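Local coordinates for uncharacterized protein (Bacteroides eggerthii, PDB 4FTD), which is of unknown function but joins an immunoglobulin-like domain to a six-bladed beta-propeller and may take part in carbohydrate metabolism, at residues 19-24 with 30-35; 35-38 with 43-46; 58-63 with 101-106. One frame throughout, in Å; residues are numbered along the deposited sequence.

Contact 1: 19-24 with 30-35; sequences SIKILN and DKVVEG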
loop_
_atom_site.group_PDB
_atom_site.type_symbol
_atom_site.label_atom_id
_atom_site.label_comp_id
_atom_site.label_asym_id
_atom_site.label_seq_id
_atom_site.Cartn_x
_atom_site.Cartn_y
_atom_site.Cartn_z
ATOM N N SER A 19 -18.101 1.431 43.575
ATOM C CA SER A 19 -16.830 1.402 42.821
ATOM C C SER A 19 -16.163 0.051 43.014
ATOM O O SER A 19 -16.447 -0.645 43.975
ATOM C CB SER A 19 -15.868 2.525 43.250
ATOM O OG SER A 19 -15.365 2.305 44.553
ATOM N N ILE A 20 -15.298 -0.319 42.085
ATOM C CA ILE A 20 -14.640 -1.619 42.134
ATOM C C ILE A 20 -13.286 -1.527 41.404
ATOM O O ILE A 20 -13.121 -0.782 40.424
ATOM C CB ILE A 20 -15.581 -2.715 41.544
ATOM C CG1 ILE A 20 -15.050 -4.134 41.875
ATOM C CG2 ILE A 20 -15.870 -2.439 40.064
ATOM C CD1 ILE A 20 -16.007 -5.282 41.625
ATOM N N LYS A 21 -12.309 -2.221 41.952
ATOM C CA LYS A 21 -10.997 -2.364 41.349
ATOM C C LYS A 21 -10.485 -3.765 41.514
ATOM O O LYS A 21 -10.798 -4.444 42.521
ATOM C CB LYS A 21 -9.963 -1.363 41.873
ATOM C CG LYS A 21 -10.227 -0.672 43.183
ATOM C CD LYS A 21 -9.010 0.155 43.603
ATOM C CE LYS A 21 -9.346 1.223 44.634
ATOM N NZ LYS A 21 -8.136 1.855 45.258
ATOM N N ILE A 22 -9.723 -4.189 40.511
ATOM C CA ILE A 22 -8.910 -5.409 40.577
ATOM C C ILE A 22 -7.543 -4.943 41.095
ATOM O O ILE A 22 -6.970 -3.990 40.584
ATOM C CB ILE A 22 -8.787 -6.091 39.210
ATOM C CG1 ILE A 22 -10.122 -6.724 38.793
ATOM C CG2 ILE A 22 -7.669 -7.154 39.199
ATOM C CD1 ILE A 22 -10.185 -6.988 37.308
ATOM N N LEU A 23 -7.042 -5.574 42.144
ATOM C CA LEU A 23 -5.795 -5.122 42.776
ATOM C C LEU A 23 -4.542 -5.832 42.243
ATOM O O LEU A 23 -3.427 -5.342 42.413
ATOM C CB LEU A 23 -5.906 -5.319 44.291
ATOM C CG LEU A 23 -7.066 -4.663 45.028
ATOM C CD1 LEU A 23 -7.047 -5.231 46.466
ATOM C CD2 LEU A 23 -6.937 -3.132 45.030
ATOM N N ASN A 24 -4.711 -6.946 41.532
ATOM C CA ASN A 24 -3.555 -7.792 41.184
ATOM C C ASN A 24 -3.477 -8.243 39.714
ATOM O O ASN A 24 -3.208 -9.405 39.431
ATOM C CB ASN A 24 -3.471 -8.975 42.167
ATOM C CG ASN A 24 -4.641 -9.938 42.056
ATOM O OD1 ASN A 24 -5.701 -9.587 41.545
ATOM N ND2 ASN A 24 -4.471 -11.143 42.598
ATOM N N ASP A 30 0.463 -6.976 40.445
ATOM C CA ASP A 30 0.522 -5.763 41.228
ATOM C C ASP A 30 -0.061 -4.525 40.536
ATOM O O ASP A 30 0.212 -3.424 40.976
ATOM C CB ASP A 30 1.975 -5.536 41.584
ATOM C CG ASP A 30 2.865 -5.257 40.343
ATOM O OD1 ASP A 30 2.413 -5.356 39.168
ATOM O OD2 ASP A 30 4.052 -4.958 40.565
ATOM N N LYS A 31 -0.861 -4.690 39.476
ATOM C CA LYS A 31 -1.497 -3.541 38.833
ATOM C C LYS A 31 -2.936 -3.389 39.320
ATOM O O LYS A 31 -3.728 -4.330 39.242
ATOM C CB LYS A 31 -1.488 -3.685 37.310
ATOM C CG LYS A 31 -0.096 -3.743 36.719
ATOM C CD LYS A 31 -0.135 -3.776 35.191
ATOM C CE LYS A 31 1.263 -3.671 34.591
ATOM N NZ LYS A 31 1.160 -3.713 33.107
ATOM N N VAL A 32 -3.264 -2.198 39.818
ATOM C CA VAL A 32 -4.597 -1.868 40.309
ATOM C C VAL A 32 -5.324 -1.325 39.087
ATOM O O VAL A 32 -4.829 -0.395 38.469
ATOM C CB VAL A 32 -4.559 -0.784 41.395
ATOM C CG1 VAL A 32 -5.976 -0.464 41.827
ATOM C CG2 VAL A 32 -3.623 -1.211 42.560
ATOM N N VAL A 33 -6.486 -1.893 38.750
ATOM C CA VAL A 33 -7.270 -1.538 37.559
ATOM C C VAL A 33 -8.718 -1.229 37.975
ATOM O O VAL A 33 -9.391 -2.042 38.590
ATOM C CB VAL A 33 -7.279 -2.662 36.517
ATOM C CG1 VAL A 33 -8.070 -2.226 35.293
ATOM C CG2 VAL A 33 -5.850 -3.004 36.109
ATOM N N GLU A 34 -9.157 -0.024 37.660
ATOM C CA GLU A 34 -10.460 0.476 38.041
ATOM C C GLU A 34 -11.540 -0.080 37.090
ATOM O O GLU A 34 -11.334 -0.168 35.871
ATOM C CB GLU A 34 -10.425 2.016 37.980
ATOM C CG GLU A 34 -11.540 2.724 38.736
ATOM C CD GLU A 34 -11.327 2.760 40.244
ATOM O OE1 GLU A 34 -10.184 3.024 40.665
ATOM O OE2 GLU A 34 -12.306 2.554 41.011
ATOM N N GLY A 35 -12.682 -0.466 37.652
ATOM C CA GLY A 35 -13.818 -0.947 36.874
ATOM C C GLY A 35 -14.817 0.152 36.562
ATOM O O GLY A 35 -14.865 1.169 37.269
HETATM O O HOH W 1 -15.139 1.689 39.945
#

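Contact 2: 35-38 with 43-46; sequences GTID and TINF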
loop_
_atom_site.group_PDB
_atom_site.type_symbol
_atom_site.label_atom_id
_atom_site.label_comp_id
_atom_site.label_asym_id
_atom_site.label_seq_id
_atom_site.Cartn_x
_atom_site.Cartn_y
_atom_site.Cartn_z
ATOM N N GLY A 35 -12.682 -0.466 37.652
ATOM C CA GLY A 35 -13.818 -0.947 36.874
ATOM C C GLY A 35 -14.817 0.152 36.562
ATOM O O GLY A 35 -14.865 1.169 37.269
ATOM N N THR A 36 -15.605 -0.061 35.502
ATOM C CA THR A 36 -16.711 0.816 35.139
ATOM C C THR A 36 -18.021 0.060 35.409
ATOM O O THR A 36 -18.243 -1.006 34.851
ATOM C CB THR A 36 -16.626 1.229 33.655
ATOM O OG1 THR A 36 -15.362 1.846 33.425
ATOM C CG2 THR A 36 -17.766 2.223 33.280
ATOM N N ILE A 37 -18.887 0.643 36.241
ATOM C CA ILE A 37 -20.163 0.047 36.633
ATOM C C ILE A 37 -21.294 0.719 35.880
ATOM O O ILE A 37 -21.408 1.930 35.910
ATOM C CB ILE A 37 -20.414 0.193 38.152
ATOM C CG1 ILE A 37 -19.211 -0.377 38.934
ATOM C CG2 ILE A 37 -21.709 -0.532 38.563
ATOM C CD1 ILE A 37 -19.034 0.177 40.320
ATOM N N ASP A 38 -22.095 -0.065 35.172
ATOM C CA ASP A 38 -23.311 0.447 34.539
ATOM C C ASP A 38 -24.452 -0.073 35.401
ATOM O O ASP A 38 -24.844 -1.227 35.285
ATOM C CB ASP A 38 -23.433 -0.032 33.093
ATOM C CG ASP A 38 -24.551 0.673 32.336
ATOM O OD1 ASP A 38 -25.622 0.916 32.934
ATOM O OD2 ASP A 38 -24.341 0.999 31.145
ATOM N N THR A 43 -23.834 -4.221 34.960
ATOM C CA THR A 43 -22.596 -4.772 34.395
ATOM C C THR A 43 -21.393 -4.055 34.975
ATOM O O THR A 43 -21.481 -2.912 35.459
ATOM C CB THR A 43 -22.553 -4.638 32.852
ATOM O OG1 THR A 43 -22.535 -3.249 32.519
ATOM C CG2 THR A 43 -23.791 -5.309 32.189
ATOM N N ILE A 44 -20.268 -4.754 34.938
ATOM C CA ILE A 44 -18.999 -4.217 35.362
ATOM C C ILE A 44 -17.993 -4.566 34.267
ATOM O O ILE A 44 -17.914 -5.715 33.839
ATOM C CB ILE A 44 -18.510 -4.805 36.705
ATOM C CG1 ILE A 44 -19.555 -4.640 37.851
ATOM C CG2 ILE A 44 -17.167 -4.162 37.093
ATOM C CD1 ILE A 44 -19.351 -5.575 39.051
ATOM N N ASN A 45 -17.259 -3.562 33.807
ATOM C CA ASN A 45 -16.153 -3.740 32.856
ATOM C C ASN A 45 -14.851 -3.141 33.374
ATOM O O ASN A 45 -14.843 -2.314 34.273
ATOM C CB ASN A 45 -16.498 -3.158 31.467
ATOM C CG ASN A 45 -17.493 -4.014 30.744
ATOM O OD1 ASN A 45 -17.109 -4.982 30.110
ATOM N ND2 ASN A 45 -18.779 -3.753 30.957
ATOM N N PHE A 46 -13.760 -3.603 32.783
ATOM C CA PHE A 46 -12.415 -3.125 33.068
ATOM C C PHE A 46 -11.668 -2.947 31.770
ATOM O O PHE A 46 -11.986 -3.609 30.792
ATOM C CB PHE A 46 -11.644 -4.178 33.886
ATOM C CG PHE A 46 -12.241 -4.451 35.227
ATOM C CD1 PHE A 46 -13.215 -5.433 35.374
ATOM C CD2 PHE A 46 -11.843 -3.718 36.336
ATOM C CE1 PHE A 46 -13.787 -5.689 36.625
ATOM C CE2 PHE A 46 -12.423 -3.945 37.579
ATOM C CZ PHE A 46 -13.386 -4.936 37.723
HETATM O O HOH W 2 -20.126 -1.851 32.840
#

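Contact 3: 58-63 with 101-106; sequences LSIEAE and YLMKVR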
loop_
_atom_site.group_PDB
_atom_site.type_symbol
_atom_site.label_atom_id
_atom_site.label_comp_id
_atom_site.label_asym_id
_atom_site.label_seq_id
_atom_site.Cartn_x
_atom_site.Cartn_y
_atom_site.Cartn_z
ATOM N N LEU A 58 -8.242 -13.356 40.963
ATOM C CA LEU A 58 -8.245 -11.880 40.940
ATOM C C LEU A 58 -8.786 -11.349 42.277
ATOM O O LEU A 58 -9.902 -11.685 42.692
ATOM C CB LEU A 58 -9.074 -11.334 39.783
ATOM C CG LEU A 58 -8.554 -11.680 38.387
ATOM C CD1 LEU A 58 -9.463 -11.065 37.363
ATOM C CD2 LEU A 58 -7.120 -11.215 38.179
ATOM N N SER A 59 -7.986 -10.537 42.964
ATOM C CA SER A 59 -8.364 -9.926 44.243
ATOM C C SER A 59 -9.014 -8.572 43.891
ATOM O O SER A 59 -8.479 -7.817 43.062
ATOM C CB SER A 59 -7.152 -9.737 45.177
ATOM O OG SER A 59 -6.756 -10.986 45.763
ATOM N N ILE A 60 -10.156 -8.289 44.506
ATOM C CA ILE A 60 -10.929 -7.094 44.216
ATOM C C ILE A 60 -11.180 -6.307 45.488
ATOM O O ILE A 60 -11.147 -6.845 46.575
ATOM C CB ILE A 60 -12.283 -7.423 43.518
ATOM C CG1 ILE A 60 -13.174 -8.284 44.414
ATOM C CG2 ILE A 60 -12.052 -8.136 42.162
ATOM C CD1 ILE A 60 -14.625 -8.311 43.973
ATOM N N GLU A 61 -11.441 -5.026 45.318
ATOM C CA GLU A 61 -11.804 -4.135 46.400
ATOM C C GLU A 61 -12.942 -3.297 45.894
ATOM O O GLU A 61 -12.879 -2.794 44.771
ATOM C CB GLU A 61 -10.614 -3.244 46.747
ATOM C CG GLU A 61 -10.791 -2.308 47.907
ATOM C CD GLU A 61 -9.491 -1.544 48.148
ATOM O OE1 GLU A 61 -8.547 -2.110 48.763
ATOM O OE2 GLU A 61 -9.410 -0.385 47.686
ATOM N N ALA A 62 -13.955 -3.119 46.729
ATOM C CA ALA A 62 -15.188 -2.456 46.308
ATOM C C ALA A 62 -15.684 -1.479 47.332
ATOM O O ALA A 62 -15.425 -1.655 48.513
ATOM C CB ALA A 62 -16.244 -3.507 46.093
ATOM N N GLU A 63 -16.367 -0.438 46.877
ATOM C CA GLU A 63 -17.151 0.417 47.757
ATOM C C GLU A 63 -18.622 0.048 47.492
ATOM O O GLU A 63 -19.042 -0.011 46.345
ATOM C CB GLU A 63 -16.955 1.902 47.467
ATOM C CG GLU A 63 -15.588 2.493 47.744
ATOM C CD GLU A 63 -15.521 3.975 47.375
ATOM O OE1 GLU A 63 -16.576 4.597 47.092
ATOM O OE2 GLU A 63 -14.404 4.530 47.368
ATOM N N TYR A 101 -24.397 -8.481 39.584
ATOM C CA TYR A 101 -23.789 -7.729 38.490
ATOM C C TYR A 101 -23.051 -8.750 37.631
ATOM O O TYR A 101 -22.485 -9.711 38.157
ATOM C CB TYR A 101 -22.775 -6.707 39.058
ATOM C CG TYR A 101 -23.406 -5.540 39.789
ATOM C CD1 TYR A 101 -23.750 -5.634 41.141
ATOM C CD2 TYR A 101 -23.624 -4.327 39.149
ATOM C CE1 TYR A 101 -24.307 -4.562 41.817
ATOM C CE2 TYR A 101 -24.194 -3.259 39.823
ATOM C CZ TYR A 101 -24.525 -3.388 41.162
ATOM O OH TYR A 101 -25.089 -2.340 41.851
ATOM N N LEU A 102 -23.068 -8.545 36.317
ATOM C CA LEU A 102 -22.319 -9.372 35.374
ATOM C C LEU A 102 -20.973 -8.689 35.139
ATOM O O LEU A 102 -20.902 -7.617 34.513
ATOM C CB LEU A 102 -23.081 -9.552 34.052
ATOM C CG LEU A 102 -24.106 -10.668 34.104
ATOM C CD1 LEU A 102 -24.859 -10.769 32.770
ATOM C CD2 LEU A 102 -23.371 -11.965 34.450
HETATM N N MSE A 103 -19.913 -9.316 35.642
HETATM C CA MSE A 103 -18.584 -8.734 35.607
HETATM C C MSE A 103 -17.719 -9.388 34.543
HETATM O O MSE A 103 -17.423 -10.568 34.644
HETATM C CB MSE A 103 -17.926 -8.833 36.981
HETATM C CG MSE A 103 -16.541 -8.204 37.016
HETATM SE SE MSE A 103 -15.838 -8.041 38.831
HETATM C CE MSE A 103 -13.974 -8.802 38.562
ATOM N N LYS A 104 -17.302 -8.592 33.550
ATOM C CA LYS A 104 -16.529 -9.085 32.412
ATOM C C LYS A 104 -15.062 -8.675 32.534
ATOM O O LYS A 104 -14.758 -7.500 32.767
ATOM C CB LYS A 104 -17.101 -8.553 31.094
ATOM C CG LYS A 104 -16.466 -9.162 29.838
ATOM C CD LYS A 104 -16.914 -8.435 28.576
ATOM C CE LYS A 104 -18.393 -8.663 28.293
ATOM N NZ LYS A 104 -18.792 -7.984 27.035
ATOM N N VAL A 105 -14.173 -9.664 32.411
ATOM C CA VAL A 105 -12.732 -9.435 32.389
ATOM C C VAL A 105 -12.229 -9.879 30.997
ATOM O O VAL A 105 -12.602 -10.955 30.520
ATOM C CB VAL A 105 -11.978 -10.169 33.513
ATOM C CG1 VAL A 105 -10.479 -10.017 33.320
ATOM C CG2 VAL A 105 -12.379 -9.632 34.898
ATOM N N ARG A 106 -11.382 -9.035 30.395
ATOM C CA ARG A 106 -10.885 -9.204 29.032
ATOM C C ARG A 106 -9.365 -9.135 28.941
ATOM O O ARG A 106 -8.747 -8.369 29.683
ATOM C CB ARG A 106 -11.475 -8.091 28.177
ATOM C CG ARG A 106 -12.989 -8.134 28.105
ATOM C CD ARG A 106 -13.531 -6.981 27.301
ATOM N NE ARG A 106 -13.307 -5.715 27.991
ATOM C CZ ARG A 106 -13.144 -4.535 27.398
ATOM N NH1 ARG A 106 -13.150 -4.430 26.081
ATOM N NH2 ARG A 106 -12.937 -3.442 28.127
#

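Contact 1: 19-24 with 30-35
Residues 19-24 and 30-35 run antiparallel as neighbouring strands of the immunoglobulin-like domain, their short axes 4.6 Å apart at an angle of 149°. Ile-22 and Val-33 form the hydrogen-bonded pair of this ladder, with Ile-22 N at 2.9 Å from Val-33 O and Val-33 N at 2.8 Å from Ile-22 O. The side chains of this pair share one face of the sheet, where Val-33 also packs on Pro-47 and Leu-49 and Ile-22 on Phe-46. Beside them, Gly-35 N donates to Ile-20 O, and having no side chain it lets Ile-20 CG2 settle 4.1 Å from Gly-35 CA.

The other face carries Lys-21 and Glu-34. Lys-21 starts from an unusual torsion, chi1 19°, which almost eclipses CG with the backbone N, and then runs extended so that CD passes obliquely across Val-32 CG1 at 3.6 Å. This is aliphatic contact: the ammonium does not reach the Glu-34 carboxylate, and it makes a weak, long ion pair with Glu-61. Before the paired residues of the second strand, a classic beta bulge sets Asp-30 and Lys-31 opposite Ala-25.

Glu-34 is bent at its second torsion (77°), which folds the carboxylate back toward the Ile-20 backbone and brings OE2 near a water. That water accepts from Ile-20 N at 2.9 Å and is placed to donate to Glu-34 OE2 and Gly-35 O, although more acceptors surround it than it has protons; the shortest approach is to Gly-35 O, 2.7 Å.

Contact 2: 35-38 with 43-46
The ring of Phe-46 meets Gly-35 obliquely, CD2 and CE2 each lying 3.4 Å from Gly-35 CA. With CG set beside its own backbone N (chi1 -63°), the ring turns back toward the neighbouring strand although its CB starts out away from it. Ile-22 and Met-103 also pack against this ring. The second flat group, the amide of Asn-45, lies on the same sheet face as Thr-36, Asp-38 and Thr-43, and its ND2 donates to a water 3.0 Å away. That water also donates to Thr-36 O and shares a hydrogen bond with Thr-43 OG1 at 2.8 Å, tying both strands together beside the backbone ladder.

On the face of Ile-37 and Ile-44, their CG1 atoms come within 4.4 Å at a non-hydrogen-bonded pair, and both side chains touch Leu-17 and Tyr-101. Two hydrogen-bonded pairs flank it. In one, Thr-36 N reaches Asn-45 O at 2.7 Å; in the other, the return bond from Thr-43 N to Asp-38 O is longer, 3.2 Å. Asp-38 OD1 accepts from Lys-41 N in the connecting turn. This two-way ladder closed by a short turn is a beta hairpin of the immunoglobulin-like domain.

Contact 3: 58-63 with 101-106
Met-103, present as selenomethionine, is the first residue of 101-106 to touch strand 58-63. Its CG stands trans to the backbone N (chi1 -178°), sending the chain straight across the gap until a bend at the third torsion turns the methyl aside. CE then lies 4.1 Å from Ile-60 CG2, and the two side chains pass alongside one another, running opposite ways. Ile-20 and Ile-44 also pack against Met-103, while Leu-90 lies against Ile-60.

Two residues further on, Val-105 makes the second touch. Its CG2 branch meets Leu-58 CD1 tip to tip, again at 4.1 Å. Tyr-77 presses on Val-105 and Ile-22 on Leu-58, so each member of this pair has a further neighbour, one aromatic and one aliphatic. As the second segment advances from Met-103 to Val-105, its partner retreats from Ile-60 to Leu-58, which gives the facing strands roughly opposite senses.

The CA atoms are 11.6 Å apart for Ile-60 and Met-103 and 10.0 Å for Leu-58 and Val-105. These separations fit facing layers of a beta sandwich, as in immunoglobulin-like folds, rather than adjacent strands. No hydrogen bond crosses between the segments; Leu-58 and Ile-60 pair through their backbones with Met-75 and Glu-73. All four touching side chains are buried and apolar, implying that dispersion and exclusion of water hold these two strands face to face.

How the contacts relate
All three contacts belong to the same immunoglobulin-like domain, their centres 39 to 43 Å from the centre of the chain. Contacts 1 and 2, about 11 Å apart between centres, share Gly-35 on strand 31-38 and interlock where Ile-20 CG2 meets Ile-44 CG2 at 3.7 Å. Contact 3 lies about 8 Å from each of them, centre to centre. One of its strands joins contact 1 through a probable bond from Leu-23 N to Ser-59 O, 2.8 Å; the other joins contact 2 through a probable bond from Lys-104 N to Ile-44 O, 3.0 Å. Lateral pairing thus builds the walls, and contact 3 is where side chains from the two facing layers meet.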